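Long-range contacts in cell division control protein (Pyrococcus abyssi, PDB 6RPP), which is an intein of the HINT fold that probably excises itself from its host helicase precursor and joins the flanking sequences by protein splicing: residues A[121-129]-A[158-166]; A[76-87]-A[132-142]. The protein carries 2 engineered substitutions. All blocks are in the same frame, centred on the assembly; numbering follows the deposited sequence. Where two conformers were deposited one is given.

Contact 1: A[121-129]-A[158-166]; sequences IATIEGLSV and FLANGIFVH
T123 and I163 form a single beta bridge, CA to CA 4.2 Å, which ties the β-hairpin near the C-terminal end of the intein to strand 121-125 of the HINT fold. Two backbone bonds secure it: F164 N donates to A122 O at 3.0 Å, and I124 N reaches G162 O at 2.9 Å. Together they satisfy the N-H of F164 and I124 and the C=O of A122 and G162. The two strand segments run roughly antiparallel, 142° apart, and the pairing does not extend beyond this short crossing.

The hairpin is closed by a type I' turn from A160 to I163, in which the N-H and C=O of both end residues bond each other. N161 and G162 suit its left-handed backbone, G162 by its positive phi, and I124 CG2 packs 3.8 Å from G162 CA. The amide of N161 is satisfied at both ends: OD1 accepts from E10 N and ND2 donates to R90 O. On the other segment, E125 and S128 bond each other's backbones across a type II' turn with G126 at its second position, where positive phi suits glycine. T123 OG1 is not spent on the hairpin, since it bonds S130 O on the adjoining strand, while I124 O takes a bond from K89 NZ.

Around these polar links the packing is apolar. CG1 of I124 stands anti to the backbone N (chi1 -157°), which carries CD1 to the edge of the F164 ring, 4.1 Å from CZ. T123 O also lies at that edge, 3.6 Å from F164 CE2. L159 CD1 sits over the centre of one face of the F164 ring, 3.9 Å above it, and touches I124 CG2 at 4.1 Å.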
loop_
_atom_site.group_PDB
_atom_site.type_symbol
_atom_site.label_atom_id
_atom_site.label_comp_id
_atom_site.label_asym_id
_atom_site.label_seq_id
_atom_site.Cartn_x
_atom_site.Cartn_y
_atom_site.Cartn_z
ATOM N N ILE A 121 -8.452 2.139 -11.054
ATOM C CA ILE A 121 -7.612 1.388 -10.129
ATOM C C ILE A 121 -8.511 0.489 -9.294
ATOM O O ILE A 121 -9.722 0.688 -9.198
ATOM C CB ILE A 121 -6.722 2.272 -9.205
ATOM C CG1 ILE A 121 -7.552 3.209 -8.333
ATOM C CG2 ILE A 121 -5.731 3.081 -10.103
ATOM C CD1 ILE A 121 -6.773 3.772 -7.156
ATOM N N ALA A 122 -7.896 -0.493 -8.658
ATOM C CA ALA A 122 -8.645 -1.532 -7.974
ATOM C C ALA A 122 -9.009 -1.120 -6.545
ATOM O O ALA A 122 -8.140 -0.727 -5.770
ATOM C CB ALA A 122 -7.800 -2.808 -7.954
ATOM N N THR A 123 -10.296 -1.172 -6.223
ATOM C CA THR A 123 -10.792 -0.670 -4.939
ATOM C C THR A 123 -11.863 -1.617 -4.426
ATOM O O THR A 123 -12.273 -2.568 -5.104
ATOM C CB THR A 123 -11.411 0.730 -5.067
ATOM O OG1 THR A 123 -12.668 0.664 -5.800
ATOM C CG2 THR A 123 -10.470 1.713 -5.750
ATOM N N ILE A 124 -12.338 -1.352 -3.218
ATOM C CA ILE A 124 -13.565 -1.971 -2.723
ATOM C C ILE A 124 -14.657 -0.911 -2.621
ATOM O O ILE A 124 -14.392 0.252 -2.260
ATOM C CB ILE A 124 -13.261 -2.626 -1.360
ATOM C CG1 ILE A 124 -14.283 -3.725 -1.114
ATOM C CG2 ILE A 124 -13.176 -1.605 -0.192
ATOM C CD1 ILE A 124 -13.784 -5.058 -1.697
ATOM N N GLU A 125 -15.876 -1.295 -2.965
ATOM C CA GLU A 125 -17.045 -0.433 -2.753
ATOM C C GLU A 125 -18.032 -1.244 -1.925
ATOM O O GLU A 125 -18.578 -2.228 -2.391
ATOM C CB GLU A 125 -17.655 0.070 -4.088
ATOM C CG GLU A 125 -16.872 1.306 -4.634
ATOM C CD GLU A 125 -17.172 1.693 -6.079
ATOM O OE1 GLU A 125 -18.248 1.280 -6.566
ATOM O OE2 GLU A 125 -16.340 2.417 -6.733
ATOM N N GLY A 126 -18.228 -0.850 -0.680
ATOM C CA GLY A 126 -18.948 -1.701 0.260
ATOM C C GLY A 126 -18.183 -3.004 0.471
ATOM O O GLY A 126 -17.155 -2.989 1.155
ATOM N N LEU A 127 -18.664 -4.112 -0.118
ATOM C CA LEU A 127 -17.947 -5.383 -0.096
ATOM C C LEU A 127 -17.608 -5.895 -1.495
ATOM O O LEU A 127 -17.220 -7.064 -1.628
ATOM C CB LEU A 127 -18.777 -6.433 0.670
ATOM C CG LEU A 127 -18.830 -6.079 2.180
ATOM C CD1 LEU A 127 -19.696 -7.020 3.000
ATOM C CD2 LEU A 127 -17.413 -5.989 2.796
ATOM N N SER A 128 -17.760 -5.058 -2.534
ATOM C CA SER A 128 -17.569 -5.452 -3.929
ATOM C C SER A 128 -16.281 -4.876 -4.479
ATOM O O SER A 128 -15.982 -3.690 -4.275
ATOM C CB SER A 128 -18.725 -4.977 -4.809
ATOM O OG SER A 128 -19.938 -5.583 -4.380
ATOM N N VAL A 129 -15.532 -5.706 -5.217
ATOM C CA VAL A 129 -14.383 -5.170 -5.924
ATOM C C VAL A 129 -14.881 -4.249 -7.027
ATOM O O VAL A 129 -15.840 -4.579 -7.766
ATOM C CB VAL A 129 -13.497 -6.307 -6.485
ATOM C CG1 VAL A 129 -12.359 -5.725 -7.355
ATOM C CG2 VAL A 129 -12.991 -7.238 -5.401
ATOM N N PHE A 158 -2.347 -5.526 -0.597
ATOM C CA PHE A 158 -3.186 -5.583 0.610
ATOM C C PHE A 158 -4.195 -4.463 0.533
ATOM O O PHE A 158 -3.927 -3.404 -0.050
ATOM C CB PHE A 158 -2.375 -5.476 1.928
ATOM C CG PHE A 158 -1.472 -4.259 1.973
ATOM C CD1 PHE A 158 -1.933 -3.031 2.479
ATOM C CD2 PHE A 158 -0.146 -4.322 1.513
ATOM C CE1 PHE A 158 -1.175 -1.894 2.519
ATOM C CE2 PHE A 158 0.669 -3.184 1.532
ATOM C CZ PHE A 158 0.184 -1.974 2.034
ATOM N N LEU A 159 -5.371 -4.712 1.115
ATOM C CA LEU A 159 -6.433 -3.695 1.178
ATOM C C LEU A 159 -6.141 -2.642 2.224
ATOM O O LEU A 159 -5.953 -2.956 3.414
ATOM C CB LEU A 159 -7.747 -4.383 1.509
ATOM C CG LEU A 159 -8.972 -3.463 1.565
ATOM C CD1 LEU A 159 -9.227 -2.727 0.226
ATOM C CD2 LEU A 159 -10.168 -4.404 1.952
ATOM N N ALA A 160 -6.134 -1.366 1.805
ATOM C CA ALA A 160 -5.955 -0.280 2.752
ATOM C C ALA A 160 -6.582 0.969 2.146
ATOM O O ALA A 160 -6.446 1.218 0.955
ATOM C CB ALA A 160 -4.449 -0.071 3.038
ATOM N N ASN A 161 -7.279 1.724 2.999
ATOM C CA ASN A 161 -7.963 2.968 2.552
ATOM C C ASN A 161 -8.942 2.660 1.411
ATOM O O ASN A 161 -9.191 3.521 0.549
ATOM C CB ASN A 161 -6.963 4.043 2.144
ATOM C CG ASN A 161 -6.353 4.762 3.321
ATOM O OD1 ASN A 161 -6.336 4.233 4.432
ATOM N ND2 ASN A 161 -5.876 5.974 3.103
ATOM N N GLY A 162 -9.487 1.436 1.401
ATOM C CA GLY A 162 -10.414 1.010 0.375
ATOM C C GLY A 162 -9.794 0.729 -0.982
ATOM O O GLY A 162 -10.549 0.544 -1.942
ATOM N N ILE A 163 -8.449 0.683 -1.081
ATOM C CA ILE A 163 -7.716 0.447 -2.319
ATOM C C ILE A 163 -6.895 -0.831 -2.179
ATOM O O ILE A 163 -6.387 -1.102 -1.103
ATOM C CB ILE A 163 -6.789 1.652 -2.598
ATOM C CG1 ILE A 163 -7.624 2.935 -2.808
ATOM C CG2 ILE A 163 -5.870 1.394 -3.807
ATOM C CD1 ILE A 163 -6.801 4.207 -2.818
ATOM N N PHE A 164 -6.765 -1.645 -3.243
ATOM C CA PHE A 164 -5.851 -2.788 -3.182
ATOM C C PHE A 164 -4.492 -2.248 -3.543
ATOM O O PHE A 164 -4.190 -2.030 -4.719
ATOM C CB PHE A 164 -6.358 -3.881 -4.118
ATOM C CG PHE A 164 -7.557 -4.557 -3.535
ATOM C CD1 PHE A 164 -7.436 -5.432 -2.475
ATOM C CD2 PHE A 164 -8.810 -4.234 -4.007
ATOM C CE1 PHE A 164 -8.549 -6.052 -1.916
ATOM C CE2 PHE A 164 -9.936 -4.829 -3.466
ATOM C CZ PHE A 164 -9.797 -5.742 -2.413
ATOM N N VAL A 165 -3.719 -1.975 -2.499
ATOM C CA VAL A 165 -2.438 -1.275 -2.566
ATOM C C VAL A 165 -1.368 -2.281 -2.946
ATOM O O VAL A 165 -1.276 -3.354 -2.321
ATOM C CB VAL A 165 -2.125 -0.647 -1.203
ATOM C CG1 VAL A 165 -0.799 0.022 -1.235
ATOM C CG2 VAL A 165 -3.240 0.357 -0.829
ATOM N N HIS A 166 -0.533 -1.943 -3.940
ATOM C CA HIS A 166 0.532 -2.863 -4.321
ATOM C C HIS A 166 1.582 -2.920 -3.219
ATOM O O HIS A 166 1.840 -1.925 -2.515
ATOM C CB HIS A 166 1.162 -2.451 -5.661
ATOM C CG HIS A 166 2.195 -3.413 -6.155
ATOM N ND1 HIS A 166 3.533 -3.285 -5.824
ATOM C CD2 HIS A 166 2.100 -4.538 -6.907
ATOM C CE1 HIS A 166 4.211 -4.282 -6.356
ATOM N NE2 HIS A 166 3.371 -5.047 -7.031
#

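Contact 2: A[76-87]-A[132-142]; sequences APKKMMLVKTRG and DEVAEILEYEP
M80 lies beside Y140 and points the same way, its CB over one face of the phenol ring at 3.3 Å from CZ. Y140 CG stands between the backbone N and carbonyl carbon (chi1 69°), which swings the ring over the neighbouring strand until L82 N meets its edge in plane; R92 adds a cation-pi contact. The bendable thioether chain of M80 fits P142, which crosses it at about a right angle, CG to CG 3.8 Å.

On the other face M81 crosses I137 obliquely, SD 3.6 Å from CG2. E139, on the same face as M81, has the aliphatic part of K79 slanting over its carboxylate, and K79 NZ reaches E139 OE2 only in a long salt bridge of 3.9 Å.

At the far end R86 NE makes a salt bridge with E133 OE1 at 2.9 Å, tilted from the guanidinium plane, while A135 CA lies over one guanidinium face. D132 suits its place because two oxygens serve two donors: OD2 accepts T85 OG1 at 2.6 Å from above the carboxylate plane, and OD1 offers its syn lone pair to G87 N at 2.9 Å. T85 OG1 in turn bonds K89 N.

Between these groups the antiparallel pairs run from M80 with Y140 to K84 with E136, where A135 and E136 both face K84: a classic beta bulge in the curved sheet of the HINT fold.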
loop_
_atom_site.group_PDB
_atom_site.type_symbol
_atom_site.label_atom_id
_atom_site.label_comp_id
_atom_site.label_asym_id
_atom_site.label_seq_id
_atom_site.Cartn_x
_atom_site.Cartn_y
_atom_site.Cartn_z
ATOM N N ALA A 76 11.316 8.812 3.546
ATOM C CA ALA A 76 10.382 9.422 2.616
ATOM C C ALA A 76 11.142 10.126 1.485
ATOM O O ALA A 76 12.197 10.762 1.702
ATOM C CB ALA A 76 9.490 10.417 3.348
ATOM N N PRO A 77 10.626 10.068 0.264
ATOM C CA PRO A 77 11.178 10.909 -0.807
ATOM C C PRO A 77 10.902 12.414 -0.603
ATOM O O PRO A 77 10.182 12.811 0.337
ATOM C CB PRO A 77 10.480 10.353 -2.053
ATOM C CG PRO A 77 9.167 9.833 -1.565
ATOM C CD PRO A 77 9.491 9.211 -0.189
ATOM N N LYS A 78 11.498 13.245 -1.462
ATOM C CA LYS A 78 11.356 14.671 -1.291
ATOM C C LYS A 78 9.935 15.120 -1.591
ATOM O O LYS A 78 9.496 16.159 -1.062
ATOM C CB LYS A 78 12.373 15.380 -2.188
ATOM C CG LYS A 78 13.846 15.157 -1.795
ATOM C CD LYS A 78 14.145 15.728 -0.408
ATOM C CE LYS A 78 15.652 15.974 -0.186
ATOM N NZ LYS A 78 15.931 16.549 1.189
ATOM N N LYS A 79 9.206 14.368 -2.435
ATOM C CA LYS A 79 7.827 14.673 -2.819
ATOM C C LYS A 79 6.997 13.419 -2.640
ATOM O O LYS A 79 7.499 12.306 -2.794
ATOM C CB LYS A 79 7.687 15.173 -4.309
ATOM C CG LYS A 79 8.549 16.399 -4.548
ATOM C CD LYS A 79 8.356 17.055 -5.890
ATOM C CE LYS A 79 8.684 18.559 -5.815
ATOM N NZ LYS A 79 8.494 19.164 -4.456
ATOM N N MET A 80 5.707 13.609 -2.308
ATOM C CA MET A 80 4.724 12.531 -2.223
ATOM C C MET A 80 3.499 12.881 -3.066
ATOM O O MET A 80 3.369 13.989 -3.569
ATOM C CB MET A 80 4.291 12.255 -0.754
ATOM C CG MET A 80 5.399 11.831 0.248
ATOM S SD MET A 80 5.709 10.059 0.051
ATOM C CE MET A 80 4.203 9.356 0.813
ATOM N N MET A 81 2.608 11.887 -3.272
ATOM C CA MET A 81 1.415 12.101 -4.092
ATOM C C MET A 81 0.178 11.705 -3.316
ATOM O O MET A 81 0.126 10.621 -2.739
ATOM C CB MET A 81 1.437 11.295 -5.414
ATOM C CG MET A 81 2.590 11.515 -6.333
ATOM S SD MET A 81 2.196 13.014 -7.175
ATOM C CE MET A 81 3.489 13.061 -8.420
ATOM N N LEU A 82 -0.844 12.543 -3.372
ATOM C CA LEU A 82 -2.161 12.188 -2.861
ATOM C C LEU A 82 -2.982 11.754 -4.057
ATOM O O LEU A 82 -3.163 12.529 -4.998
ATOM C CB LEU A 82 -2.808 13.380 -2.135
ATOM C CG LEU A 82 -4.324 13.351 -1.954
ATOM C CD1 LEU A 82 -4.683 12.224 -0.987
ATOM C CD2 LEU A 82 -4.825 14.715 -1.460
ATOM N N VAL A 83 -3.530 10.550 -3.993
ATOM C CA VAL A 83 -4.312 9.984 -5.087
ATOM C C VAL A 83 -5.740 9.891 -4.618
ATOM O O VAL A 83 -5.994 9.346 -3.538
ATOM C CB VAL A 83 -3.784 8.611 -5.488
ATOM C CG1 VAL A 83 -4.693 7.940 -6.563
ATOM C CG2 VAL A 83 -2.384 8.758 -5.969
ATOM N N LYS A 84 -6.663 10.488 -5.372
ATOM C CA LYS A 84 -8.075 10.478 -5.016
ATOM C C LYS A 84 -8.878 9.858 -6.147
ATOM O O LYS A 84 -8.625 10.171 -7.322
ATOM C CB LYS A 84 -8.609 11.903 -4.741
ATOM C CG LYS A 84 -7.927 12.636 -3.583
ATOM C CD LYS A 84 -8.419 14.081 -3.517
ATOM C CE LYS A 84 -9.859 14.152 -3.072
ATOM N NZ LYS A 84 -10.274 15.614 -2.929
ATOM N N THR A 85 -9.867 9.014 -5.818
ATOM C CA THR A 85 -10.669 8.361 -6.848
ATOM C C THR A 85 -12.092 8.925 -6.877
ATOM O O THR A 85 -12.553 9.592 -5.936
ATOM C CB THR A 85 -10.768 6.844 -6.664
ATOM O OG1 THR A 85 -11.613 6.559 -5.524
ATOM C CG2 THR A 85 -9.396 6.182 -6.470
ATOM N N ARG A 86 -12.798 8.659 -7.989
ATOM C CA ARG A 86 -14.179 9.137 -8.107
ATOM C C ARG A 86 -15.093 8.442 -7.106
ATOM O O ARG A 86 -16.078 9.049 -6.666
ATOM C CB ARG A 86 -14.665 8.950 -9.531
ATOM C CG ARG A 86 -14.100 10.052 -10.378
ATOM C CD ARG A 86 -14.645 10.113 -11.809
ATOM N NE ARG A 86 -13.536 10.226 -12.754
ATOM C CZ ARG A 86 -12.961 11.370 -13.118
ATOM N NH1 ARG A 86 -11.937 11.355 -13.962
ATOM N NH2 ARG A 86 -13.395 12.528 -12.635
ATOM N N GLY A 87 -14.798 7.206 -6.771
ATOM C CA GLY A 87 -15.552 6.432 -5.818
ATOM C C GLY A 87 -15.231 6.732 -4.385
ATOM O O GLY A 87 -15.749 6.052 -3.485
ATOM N N ASP A 132 -12.118 1.795 -10.291
ATOM C CA ASP A 132 -12.556 3.119 -9.887
ATOM C C ASP A 132 -11.648 4.180 -10.517
ATOM O O ASP A 132 -10.440 4.179 -10.264
ATOM C CB ASP A 132 -12.525 3.177 -8.342
ATOM C CG ASP A 132 -13.045 4.462 -7.770
ATOM O OD1 ASP A 132 -13.515 5.345 -8.511
ATOM O OD2 ASP A 132 -12.945 4.560 -6.504
ATOM N N GLU A 133 -12.225 5.071 -11.327
ATOM C CA GLU A 133 -11.434 6.113 -11.999
ATOM C C GLU A 133 -10.693 7.000 -11.016
ATOM O O GLU A 133 -11.282 7.559 -10.073
ATOM C CB GLU A 133 -12.334 6.996 -12.864
ATOM C CG GLU A 133 -12.956 6.199 -14.001
ATOM C CD GLU A 133 -13.798 7.043 -14.935
ATOM O OE1 GLU A 133 -13.724 8.283 -14.851
ATOM O OE2 GLU A 133 -14.531 6.455 -15.759
ATOM N N VAL A 134 -9.403 7.208 -11.283
ATOM C CA VAL A 134 -8.719 8.287 -10.574
ATOM C C VAL A 134 -9.391 9.628 -10.912
ATOM O O VAL A 134 -9.711 9.925 -12.083
ATOM C CB VAL A 134 -7.223 8.285 -10.949
ATOM C CG1 VAL A 134 -6.504 9.520 -10.369
ATOM C CG2 VAL A 134 -6.561 6.998 -10.497
ATOM N N ALA A 135 -9.597 10.465 -9.885
ATOM C CA ALA A 135 -10.187 11.792 -9.965
ATOM C C ALA A 135 -9.128 12.880 -10.062
ATOM O O ALA A 135 -9.239 13.772 -10.906
ATOM C CB ALA A 135 -11.109 12.056 -8.748
ATOM N N GLU A 136 -8.097 12.813 -9.230
ATOM C CA GLU A 136 -7.045 13.806 -9.175
ATOM C C GLU A 136 -5.834 13.169 -8.520
ATOM O O GLU A 136 -5.960 12.301 -7.628
ATOM C CB GLU A 136 -7.444 15.067 -8.371
ATOM C CG GLU A 136 -8.641 15.871 -8.811
ATOM C CD GLU A 136 -9.886 15.540 -7.994
ATOM O OE1 GLU A 136 -9.740 15.168 -6.802
ATOM O OE2 GLU A 136 -11.004 15.647 -8.543
ATOM N N ILE A 137 -4.663 13.634 -8.928
ATOM C CA ILE A 137 -3.410 13.300 -8.268
ATOM C C ILE A 137 -2.752 14.612 -7.898
ATOM O O ILE A 137 -2.578 15.474 -8.771
ATOM C CB ILE A 137 -2.452 12.493 -9.162
ATOM C CG1 ILE A 137 -3.147 11.239 -9.711
ATOM C CG2 ILE A 137 -1.135 12.176 -8.383
ATOM C CD1 ILE A 137 -3.459 11.375 -11.208
ATOM N N LEU A 138 -2.360 14.755 -6.638
ATOM C CA LEU A 138 -1.809 16.030 -6.150
ATOM C C LEU A 138 -0.493 15.783 -5.429
ATOM O O LEU A 138 -0.467 15.056 -4.419
ATOM C CB LEU A 138 -2.788 16.719 -5.193
ATOM C CG LEU A 138 -2.308 18.054 -4.613
ATOM C CD1 LEU A 138 -1.730 18.972 -5.706
ATOM C CD2 LEU A 138 -3.446 18.752 -3.879
ATOM N N GLU A 139 0.572 16.441 -5.899
ATOM C CA GLU A 139 1.869 16.366 -5.240
ATOM C C GLU A 139 1.894 17.202 -3.964
ATOM O O GLU A 139 1.295 18.280 -3.933
ATOM C CB GLU A 139 2.914 16.889 -6.214
ATOM C CG GLU A 139 4.315 16.645 -5.834
ATOM C CD GLU A 139 5.242 17.063 -6.947
ATOM O OE1 GLU A 139 5.550 16.214 -7.812
ATOM O OE2 GLU A 139 5.623 18.254 -6.970
ATOM N N TYR A 140 2.558 16.713 -2.903
ATOM C CA TYR A 140 2.788 17.545 -1.737
ATOM C C TYR A 140 4.170 17.208 -1.181
ATOM O O TYR A 140 4.780 16.201 -1.550
ATOM C CB TYR A 140 1.640 17.330 -0.705
ATOM C CG TYR A 140 1.664 15.947 -0.076
ATOM C CD1 TYR A 140 1.128 14.840 -0.727
ATOM C CD2 TYR A 140 2.297 15.735 1.155
ATOM C CE1 TYR A 140 1.169 13.543 -0.159
ATOM C CE2 TYR A 140 2.356 14.450 1.745
ATOM C CZ TYR A 140 1.788 13.353 1.074
ATOM O OH TYR A 140 1.935 12.123 1.644
ATOM N N GLU A 141 4.669 18.055 -0.333
ATOM C CA GLU A 141 5.945 17.805 0.337
ATOM C C GLU A 141 5.642 17.260 1.717
ATOM O O GLU A 141 4.857 17.866 2.452
ATOM C CB GLU A 141 6.763 19.079 0.450
ATOM C CG GLU A 141 7.227 19.587 -0.905
ATOM C CD GLU A 141 7.047 21.074 -1.052
ATOM O OE1 GLU A 141 5.889 21.514 -1.256
ATOM O OE2 GLU A 141 8.061 21.800 -0.953
ATOM N N PRO A 142 6.183 16.103 2.086
ATOM C CA PRO A 142 5.748 15.462 3.329
ATOM C C PRO A 142 6.267 16.135 4.590
ATOM O O PRO A 142 7.393 16.654 4.655
ATOM C CB PRO A 142 6.302 14.048 3.200
ATOM C CG PRO A 142 7.505 14.199 2.298
ATOM C CD PRO A 142 7.098 15.257 1.289
#

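How the contacts relate
Both contacts draw on strand 128-140 of the antiparallel sheet in which 80-85 and 120-125 flank it. Their centres are about 16 Å apart. Along the chain the segments alternate: 76-87, 121-129, 132-142, then 158-166. Contact 2 joins two neighbouring strands inside the sheet, whereas contact 1 attaches the separate hairpin 157-166 to it. They meet where I121 O probably accepts a hydrogen bond from D132 N, and where I121 CD1 packs on T85 CG2. Through strand 120-125 the C-terminal hairpin is thus tied to the sheet that also holds 80-85 and 128-140, consistent with a HINT domain that keeps the end of the intein near its core.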